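Local coordinates for protein TrwG component of type IV secretion system (Bartonella birtlesii, PDB 4JF8) that probably serves as a VirB8-like inner-membrane assembly component of a type IV secretion system, through its soluble NTF2-like domain, at residues His138-Pro151 against Leu162-Leu176. Numbering follows the deposited sequence. Where two conformers were deposited one is given.
Sequences HQIATIGYTYVGAP and LGFQVTSYRTDPEIL
Tyr147 and Phe164 form a non-hydrogen-bonded pair in the antiparallel ladder joining strands 137-147 and 164-173, and the edge of the Phe164 ring is turned to the face of the Tyr147 ring, offset, with centroids 5.5 Å apart and planes at 61°. From CB outward, Tyr147 first meets backbone: Tyr147 CB lies 3.6 Å from Leu162 O. With CG anti to the carbonyl carbon (chi1 -63°), the ring runs alongside Leu162, and Tyr147 CD2 comes within 3.7 Å of Leu162 CB. Tyr147 CE2 and CZ then meet Phe164 CD1, at 3.8 Å from CE2 of the tyrosine. At the tip, OH binds Asp45, which also takes the hydroxyl of Tyr145. Next to CD1 on the same ring, Phe164 CE1 lies 3.7 Å from Tyr145 CD1, completing an aromatic cluster of the three rings.

The register slips by one between Gly144 and Tyr145. Gly144 O accepts from Thr167 N at 2.8 Å and, weakly, from Ser168 N at 3.3 Å, the signature of a classic beta bulge. Farther along, Glu174 lays CG against Ile140 CD1 at 3.6 Å, while its carboxylate bridges to Arg108 and Arg121, probably keeping it ionised.

Strand 164-173 is outermost in this chain's four-stranded sheet, and strand 137-147 pairs on its other side with strand 117-128. Helix 42-57 packs over the face bearing Tyr147, Val166 and Tyr169 through Trp48, Tyr52 and Arg56, an NTF2-like helix-on-sheet arrangement.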
ATOM      1  N   HIS A 138      11.641  -2.486  21.120  1.00 13.56           N
ATOM      2  CA  HIS A 138      10.206  -2.440  21.436  1.00 13.57           C
ATOM      3  C   HIS A 138       9.808  -1.001  21.635  1.00 13.15           C
ATOM      4  O   HIS A 138      10.260  -0.347  22.569  1.00 12.46           O
ATOM      5  CB  HIS A 138       9.937  -3.277  22.684  1.00 15.31           C
ATOM      6  CG  HIS A 138      10.341  -4.705  22.522  1.00 17.63           C
ATOM      7  ND1 HIS A 138       9.463  -5.685  22.112  1.00 20.64           N
ATOM      8  CD2 HIS A 138      11.541  -5.312  22.670  1.00 19.87           C
ATOM      9  CE1 HIS A 138      10.106  -6.838  22.024  1.00 20.26           C
ATOM     10  NE2 HIS A 138      11.369  -6.632  22.339  1.00 20.85           N
ATOM     11  N   GLN A 139       8.957  -0.511  20.739  1.00 12.13           N
ATOM     12  CA  GLN A 139       8.611   0.896  20.662  0.50 11.85           C
ATOM     13  C   GLN A 139       7.102   1.105  20.771  1.00 11.34           C
ATOM     14  O   GLN A 139       6.316   0.176  20.564  1.00 11.16           O
ATOM     15  CB  GLN A 139       9.095   1.480  19.332  0.50 11.81           C
ATOM     16  CG  GLN A 139      10.605   1.409  19.142  0.50 12.22           C
ATOM     17  CD  GLN A 139      11.079   2.106  17.880  0.50 12.20           C
ATOM     18  OE1 GLN A 139      11.706   1.501  17.014  0.50 13.85           O
ATOM     19  NE2 GLN A 139      10.768   3.386  17.765  0.50 11.58           N
ATOM     20  N   ILE A 140       6.727   2.329  21.115  1.00 11.21           N
ATOM     21  CA  ILE A 140       5.329   2.788  21.122  0.50 11.12           C
ATOM     22  C   ILE A 140       5.269   4.078  20.343  1.00 10.81           C
ATOM     23  O   ILE A 140       5.997   5.032  20.661  1.00 11.08           O
ATOM     24  CB  ILE A 140       4.794   3.139  22.533  0.50 11.56           C
ATOM     25  CG1 ILE A 140       4.992   1.964  23.477  0.50 11.81           C
ATOM     26  CG2 ILE A 140       3.316   3.515  22.477  0.50 11.98           C
ATOM     27  CD1 ILE A 140       4.084   0.812  23.151  0.50 11.98           C
ATOM     28  N   ALA A 141       4.413   4.129  19.316  1.00 10.35           N
ATOM     29  CA  ALA A 141       4.096   5.394  18.654  1.00  9.90           C
ATOM     30  C   ALA A 141       2.865   5.994  19.296  1.00  9.94           C
ATOM     31  O   ALA A 141       1.874   5.289  19.513  1.00 10.71           O
ATOM     32  CB  ALA A 141       3.837   5.210  17.173  1.00  9.93           C
ATOM     33  N   THR A 142       2.933   7.283  19.593  1.00  9.56           N
ATOM     34  CA  THR A 142       1.777   8.031  20.104  1.00  9.96           C
ATOM     35  C   THR A 142       1.397   8.963  18.980  1.00  9.99           C
ATOM     36  O   THR A 142       2.219   9.774  18.530  1.00  9.97           O
ATOM     37  CB  THR A 142       2.124   8.800  21.399  1.00 10.76           C
ATOM     38  OG1 THR A 142       2.559   7.868  22.393  1.00 11.43           O
ATOM     39  CG2 THR A 142       0.930   9.570  21.894  1.00 11.19           C
ATOM     40  N   ILE A 143       0.178   8.811  18.487  1.00  9.67           N
ATOM     41  CA  ILE A 143      -0.221   9.405  17.210  1.00  9.76           C
ATOM     42  C   ILE A 143      -1.489  10.223  17.368  1.00  9.84           C
ATOM     43  O   ILE A 143      -2.490   9.746  17.910  1.00 11.06           O
ATOM     44  CB  ILE A 143      -0.476   8.314  16.162  1.00  9.73           C
ATOM     45  CG1 ILE A 143       0.697   7.329  16.137  1.00  9.98           C
ATOM     46  CG2 ILE A 143      -0.686   8.939  14.786  1.00 10.08           C
ATOM     47  CD1 ILE A 143       0.590   6.249  15.085  1.00 10.00           C
ATOM     48  N   GLY A 144      -1.451  11.466  16.899  1.00  9.65           N
ATOM     49  CA  GLY A 144      -2.660  12.256  16.746  1.00  9.60           C
ATOM     50  C   GLY A 144      -3.030  12.236  15.280  1.00  9.70           C
ATOM     51  O   GLY A 144      -2.155  12.302  14.406  1.00  9.78           O
ATOM     52  N   TYR A 145      -4.319  12.136  14.994  1.00  9.98           N
ATOM     53  CA  TYR A 145      -4.781  12.017  13.604  1.00 10.30           C
ATOM     54  C   TYR A 145      -6.162  12.595  13.441  1.00 10.79           C
ATOM     55  O   TYR A 145      -6.891  12.786  14.416  1.00 11.79           O
ATOM     56  CB  TYR A 145      -4.720  10.568  13.112  1.00 10.20           C
ATOM     57  CG  TYR A 145      -5.694   9.631  13.783  1.00 10.24           C
ATOM     58  CD1 TYR A 145      -6.922   9.345  13.227  1.00 10.66           C
ATOM     59  CD2 TYR A 145      -5.372   9.018  14.995  1.00 10.57           C
ATOM     60  CE1 TYR A 145      -7.816   8.469  13.838  1.00 11.01           C
ATOM     61  CE2 TYR A 145      -6.251   8.153  15.620  1.00 10.77           C
ATOM     62  CZ  TYR A 145      -7.468   7.864  15.031  1.00 10.75           C
ATOM     63  OH  TYR A 145      -8.345   6.983  15.639  1.00 11.84           O
ATOM     64  N   THR A 146      -6.523  12.866  12.198  1.00 11.11           N
ATOM     65  CA  THR A 146      -7.819  13.409  11.840  1.00 11.85           C
ATOM     66  C   THR A 146      -8.079  13.020  10.390  1.00 11.56           C
ATOM     67  O   THR A 146      -7.200  12.502   9.700  1.00 11.72           O
ATOM     68  CB  THR A 146      -7.839  14.948  12.006  1.00 13.09           C
ATOM     69  OG1 THR A 146      -9.191  15.413  11.939  1.00 15.89           O
ATOM     70  CG2 THR A 146      -6.977  15.639  10.958  1.00 14.10           C
ATOM     71  N   TYR A 147      -9.290  13.284   9.940  1.00 11.05           N
ATOM     72  CA  TYR A 147      -9.653  13.115   8.529  1.00 11.25           C
ATOM     73  C   TYR A 147     -10.170  14.450   8.029  1.00 11.95           C
ATOM     74  O   TYR A 147     -11.147  14.972   8.578  1.00 13.63           O
ATOM     75  CB  TYR A 147     -10.725  12.045   8.350  1.00 11.06           C
ATOM     76  CG  TYR A 147     -10.321  10.644   8.760  1.00 10.70           C
ATOM     77  CD1 TYR A 147     -10.450  10.206  10.077  1.00 10.79           C
ATOM     78  CD2 TYR A 147      -9.837   9.751   7.819  1.00 10.68           C
ATOM     79  CE1 TYR A 147     -10.112   8.923  10.435  1.00 10.93           C
ATOM     80  CE2 TYR A 147      -9.496   8.458   8.162  1.00 10.25           C
ATOM     81  CZ  TYR A 147      -9.636   8.047   9.469  1.00 10.63           C
ATOM     82  OH  TYR A 147      -9.342   6.734   9.786  1.00 10.72           O
ATOM     83  N   VAL A 148      -9.528  14.980   7.002  1.00 11.92           N
ATOM     84  CA  VAL A 148      -9.822  16.328   6.510  1.00 13.20           C
ATOM     85  C   VAL A 148     -10.719  16.331   5.274  1.00 13.50           C
ATOM     86  O   VAL A 148     -11.083  17.404   4.806  1.00 15.56           O
ATOM     87  CB  VAL A 148      -8.539  17.150   6.259  1.00 13.49           C
ATOM     88  CG1 VAL A 148      -7.681  17.182   7.526  1.00 13.81           C
ATOM     89  CG2 VAL A 148      -7.747  16.658   5.060  1.00 13.83           C
ATOM     90  N   GLY A 149     -11.102  15.167   4.771  1.00 12.83           N
ATOM     91  CA  GLY A 149     -11.907  15.094   3.539  1.00 12.96           C
ATOM     92  C   GLY A 149     -11.097  14.784   2.308  1.00 12.75           C
ATOM     93  O   GLY A 149      -9.868  14.768   2.323  1.00 12.89           O
ATOM     94  N   ALA A 150     -11.796  14.516   1.212  1.00 12.69           N
ATOM     95  CA  ALA A 150     -11.149  14.103  -0.018  1.00 12.56           C
ATOM     96  C   ALA A 150     -10.170  15.157  -0.503  1.00 12.77           C
ATOM     97  O   ALA A 150     -10.521  16.335  -0.579  1.00 14.03           O
ATOM     98  CB  ALA A 150     -12.205  13.857  -1.085  1.00 12.65           C
ATOM     99  N   PRO A 151      -8.935  14.763  -0.802  1.00 12.62           N
ATOM    100  CA  PRO A 151      -7.967  15.745  -1.320  1.00 13.11           C
ATOM    101  C   PRO A 151      -8.392  16.437  -2.606  1.00 14.22           C
ATOM    102  O   PRO A 151      -9.163  15.888  -3.384  1.00 14.65           O
ATOM    103  CB  PRO A 151      -6.716  14.898  -1.585  1.00 13.15           C
ATOM    104  CG  PRO A 151      -6.807  13.800  -0.606  1.00 12.76           C
ATOM    105  CD  PRO A 151      -8.271  13.520  -0.375  1.00 12.40           C
ATOM    106  N   LEU A 162     -10.055   9.595   2.152  1.00 10.01           N
ATOM    107  CA  LEU A 162     -10.739  10.240   3.258  1.00 10.31           C
ATOM    108  C   LEU A 162      -9.999  11.431   3.805  1.00  9.80           C
ATOM    109  O   LEU A 162     -10.486  12.090   4.732  1.00 10.53           O
ATOM    110  CB  LEU A 162     -10.979   9.226   4.368  1.00 10.87           C
ATOM    111  CG  LEU A 162     -11.667   7.918   3.980  1.00 11.95           C
ATOM    112  CD1 LEU A 162     -11.792   7.037   5.206  1.00 12.55           C
ATOM    113  CD2 LEU A 162     -13.014   8.170   3.348  1.00 12.42           C
ATOM    114  N   GLY A 163      -8.810  11.703   3.291  1.00  9.49           N
ATOM    115  CA  GLY A 163      -7.988  12.764   3.849  1.00  9.37           C
ATOM    116  C   GLY A 163      -7.468  12.441   5.225  1.00  9.35           C
ATOM    117  O   GLY A 163      -7.405  13.319   6.087  1.00 10.07           O
ATOM    118  N   PHE A 164      -7.091  11.187   5.454  1.00  9.09           N
ATOM    119  CA  PHE A 164      -6.393  10.847   6.683  1.00  8.79           C
ATOM    120  C   PHE A 164      -5.125  11.678   6.801  1.00  8.98           C
ATOM    121  O   PHE A 164      -4.354  11.768   5.864  1.00  8.67           O
ATOM    122  CB  PHE A 164      -6.034   9.357   6.673  1.00  8.95           C
ATOM    123  CG  PHE A 164      -5.237   8.900   7.877  1.00  8.85           C
ATOM    124  CD1 PHE A 164      -5.859   8.651   9.093  1.00  8.83           C
ATOM    125  CD2 PHE A 164      -3.876   8.687   7.783  1.00  8.87           C
ATOM    126  CE1 PHE A 164      -5.139   8.208  10.196  1.00  9.02           C
ATOM    127  CE2 PHE A 164      -3.170   8.255   8.879  1.00  8.91           C
ATOM    128  CZ  PHE A 164      -3.804   8.004  10.070  1.00  8.99           C
ATOM    129  N   GLN A 165      -4.925  12.273   7.969  1.00  9.15           N
ATOM    130  CA  GLN A 165      -3.764  13.108   8.248  1.00  9.56           C
ATOM    131  C   GLN A 165      -3.283  12.863   9.659  1.00  9.24           C
ATOM    132  O   GLN A 165      -4.057  13.005  10.625  1.00  9.81           O
ATOM    133  CB  GLN A 165      -4.071  14.595   8.084  1.00  9.68           C
ATOM    134  CG  GLN A 165      -4.376  15.028   6.670  1.00 10.11           C
ATOM    135  CD  GLN A 165      -3.144  15.069   5.800  1.00 10.40           C
ATOM    136  OE1 GLN A 165      -2.686  14.039   5.243  1.00 11.35           O
ATOM    137  NE2 GLN A 165      -2.585  16.234   5.678  1.00 10.74           N
ATOM    138  N   VAL A 166      -2.010  12.499   9.773  1.00  9.19           N
ATOM    139  CA  VAL A 166      -1.343  12.437  11.068  1.00  8.95           C
ATOM    140  C   VAL A 166      -0.959  13.863  11.431  1.00  9.43           C
ATOM    141  O   VAL A 166      -0.216  14.536  10.687  1.00  9.68           O
ATOM    142  CB  VAL A 166      -0.145  11.499  11.025  1.00  8.72           C
ATOM    143  CG1 VAL A 166       0.723  11.642  12.276  1.00  8.87           C
ATOM    144  CG2 VAL A 166      -0.610  10.068  10.841  1.00  8.69           C
ATOM    145  N   THR A 167      -1.460  14.315  12.590  1.00  9.52           N
ATOM    146  CA  THR A 167      -1.262  15.687  13.062  1.00 10.36           C
ATOM    147  C   THR A 167      -0.159  15.785  14.103  1.00  9.99           C
ATOM    148  O   THR A 167       0.356  16.873  14.356  1.00 10.42           O
ATOM    149  CB  THR A 167      -2.559  16.243  13.668  1.00 11.27           C
ATOM    150  OG1 THR A 167      -2.949  15.393  14.759  1.00 13.05           O
ATOM    151  CG2 THR A 167      -3.656  16.304  12.605  1.00 12.19           C
ATOM    152  N   SER A 168       0.193  14.654  14.709  1.00  9.94           N
ATOM    153  CA  SER A 168       1.334  14.569  15.627  1.00 10.40           C
ATOM    154  C   SER A 168       1.827  13.139  15.652  1.00  9.81           C
ATOM    155  O   SER A 168       1.039  12.216  15.561  1.00  9.57           O
ATOM    156  CB  SER A 168       0.974  15.069  17.035  1.00 11.66           C
ATOM    157  OG  SER A 168       0.044  14.246  17.667  1.00 13.25           O
ATOM    158  N   TYR A 169       3.131  12.961  15.791  1.00  9.29           N
ATOM    159  CA  TYR A 169       3.708  11.626  15.800  1.00  9.15           C
ATOM    160  C   TYR A 169       5.005  11.639  16.577  1.00  9.56           C
ATOM    161  O   TYR A 169       5.919  12.374  16.233  1.00  9.61           O
ATOM    162  CB  TYR A 169       3.955  11.151  14.372  1.00  8.94           C
ATOM    163  CG  TYR A 169       4.464   9.744  14.266  1.00  8.69           C
ATOM    164  CD1 TYR A 169       3.579   8.687  14.110  1.00  8.62           C
ATOM    165  CD2 TYR A 169       5.821   9.448  14.282  1.00  9.20           C
ATOM    166  CE1 TYR A 169       4.025   7.393  13.980  1.00  8.77           C
ATOM    167  CE2 TYR A 169       6.270   8.161  14.154  1.00  8.89           C
ATOM    168  CZ  TYR A 169       5.367   7.129  14.000  1.00  8.87           C
ATOM    169  OH  TYR A 169       5.775   5.819  13.858  1.00 10.24           O
ATOM    170  N   ARG A 170       5.085  10.776  17.570  1.00  9.50           N
ATOM    171  CA  ARG A 170       6.336  10.511  18.260  1.00  9.64           C
ATOM    172  C   ARG A 170       6.450   9.033  18.535  1.00  9.76           C
ATOM    173  O   ARG A 170       5.435   8.321  18.593  1.00  9.88           O
ATOM    174  CB  ARG A 170       6.434  11.286  19.583  1.00 10.11           C
ATOM    175  CG  ARG A 170       5.344  10.961  20.580  1.00 10.62           C
ATOM    176  CD  ARG A 170       5.510  11.714  21.902  1.00 11.37           C
ATOM    177  NE  ARG A 170       6.772  11.388  22.559  1.00 12.45           N
ATOM    178  CZ  ARG A 170       7.743  12.240  22.895  1.00 13.14           C
ATOM    179  NH1 ARG A 170       7.631  13.556  22.736  1.00 14.14           N
ATOM    180  NH2 ARG A 170       8.839  11.744  23.445  1.00 13.62           N
ATOM    181  N   THR A 171       7.688   8.565  18.709  1.00  9.95           N
ATOM    182  CA  THR A 171       7.960   7.187  19.145  1.00 10.83           C
ATOM    183  C   THR A 171       8.812   7.225  20.400  1.00 11.57           C
ATOM    184  O   THR A 171       9.595   8.154  20.609  1.00 12.31           O
ATOM    185  CB  THR A 171       8.658   6.358  18.055  1.00 11.16           C
ATOM    186  OG1 THR A 171       9.866   7.016  17.682  1.00 12.58           O
ATOM    187  CG2 THR A 171       7.777   6.209  16.852  1.00 11.31           C
ATOM    188  N   ASP A 172       8.585   6.233  21.261  1.00 10.95           N
ATOM    189  CA  ASP A 172       9.315   6.102  22.521  1.00 11.66           C
ATOM    190  C   ASP A 172       9.515   4.622  22.814  1.00 11.50           C
ATOM    191  O   ASP A 172       8.741   3.787  22.371  1.00 11.72           O
ATOM    192  CB  ASP A 172       8.486   6.710  23.642  1.00 12.63           C
ATOM    193  CG  ASP A 172       8.287   8.210  23.484  1.00 13.15           C
ATOM    194  OD1 ASP A 172       9.197   9.002  23.815  1.00 14.38           O
ATOM    195  OD2 ASP A 172       7.215   8.638  22.982  1.00 13.50           O
ATOM    196  N   PRO A 173      10.512   4.281  23.653  1.00 11.38           N
ATOM    197  CA  PRO A 173      10.640   2.905  24.105  1.00 11.53           C
ATOM    198  C   PRO A 173       9.415   2.459  24.892  1.00 11.00           C
ATOM    199  O   PRO A 173       8.867   3.214  25.698  1.00 11.84           O
ATOM    200  CB  PRO A 173      11.879   2.949  25.015  1.00 11.86           C
ATOM    201  CG  PRO A 173      12.668   4.107  24.500  1.00 12.05           C
ATOM    202  CD  PRO A 173      11.633   5.118  24.126  1.00 12.09           C
ATOM    203  N   GLU A 174       9.012   1.218  24.660  1.00 11.41           N
ATOM    204  CA  GLU A 174       7.927   0.627  25.434  1.00 12.51           C
ATOM    205  C   GLU A 174       8.407   0.291  26.834  1.00 12.98           C
ATOM    206  O   GLU A 174       9.527  -0.104  27.023  1.00 12.85           O
ATOM    207  CB  GLU A 174       7.432  -0.656  24.755  1.00 13.83           C
ATOM    208  CG  GLU A 174       6.113  -1.176  25.322  1.00 15.91           C
ATOM    209  CD  GLU A 174       5.637  -2.461  24.677  1.00 17.74           C
ATOM    210  OE1 GLU A 174       6.402  -3.069  23.917  1.00 19.22           O
ATOM    211  OE2 GLU A 174       4.506  -2.886  24.999  1.00 21.55           O
ATOM    212  N   ILE A 175       7.513   0.448  27.791  1.00 13.46           N
ATOM    213  CA  ILE A 175       7.732   0.018  29.172  1.00 14.90           C
ATOM    214  C   ILE A 175       7.471  -1.482  29.237  1.00 15.42           C
ATOM    215  O   ILE A 175       6.437  -1.945  28.736  1.00 15.60           O
ATOM    216  CB  ILE A 175       6.764   0.752  30.100  1.00 15.62           C
ATOM    217  CG1 ILE A 175       7.112   2.236  30.149  1.00 16.18           C
ATOM    218  CG2 ILE A 175       6.788   0.141  31.497  1.00 16.04           C
ATOM    219  CD1 ILE A 175       5.955   3.081  30.603  1.00 17.10           C
ATOM    220  N   LEU A 176       8.413  -2.233  29.800  1.00 15.71           N
ATOM    221  CA  LEU A 176       8.332  -3.695  29.910  1.00 17.45           C
ATOM    222  C   LEU A 176       8.628  -4.071  31.352  1.00 16.86           C
ATOM    223  O   LEU A 176       9.755  -3.952  31.810  1.00 16.91           O
ATOM    224  CB  LEU A 176       9.342  -4.353  28.961  1.00 19.53           C
ATOM    225  CG  LEU A 176       9.112  -4.020  27.475  1.00 22.11           C
ATOM    226  CD1 LEU A 176      10.251  -4.514  26.594  1.00 23.53           C
ATOM    227  CD2 LEU A 176       7.789  -4.594  26.998  1.00 22.91           C
TER
HETATM  228  O   HOH W   1      11.710  -0.912  25.484  1.00 23.98           O
HETATM  229  O   HOH W   2      11.018   5.417  15.718  1.00 16.14           O
HETATM  230  O   HOH W   3       5.171   7.134  22.225  1.00 12.77           O
HETATM  231  O   HOH W   4       1.608  12.431  19.116  1.00 16.41           O
HETATM  232  O   HOH W   5      -5.565  15.215  15.527  1.00 27.99           O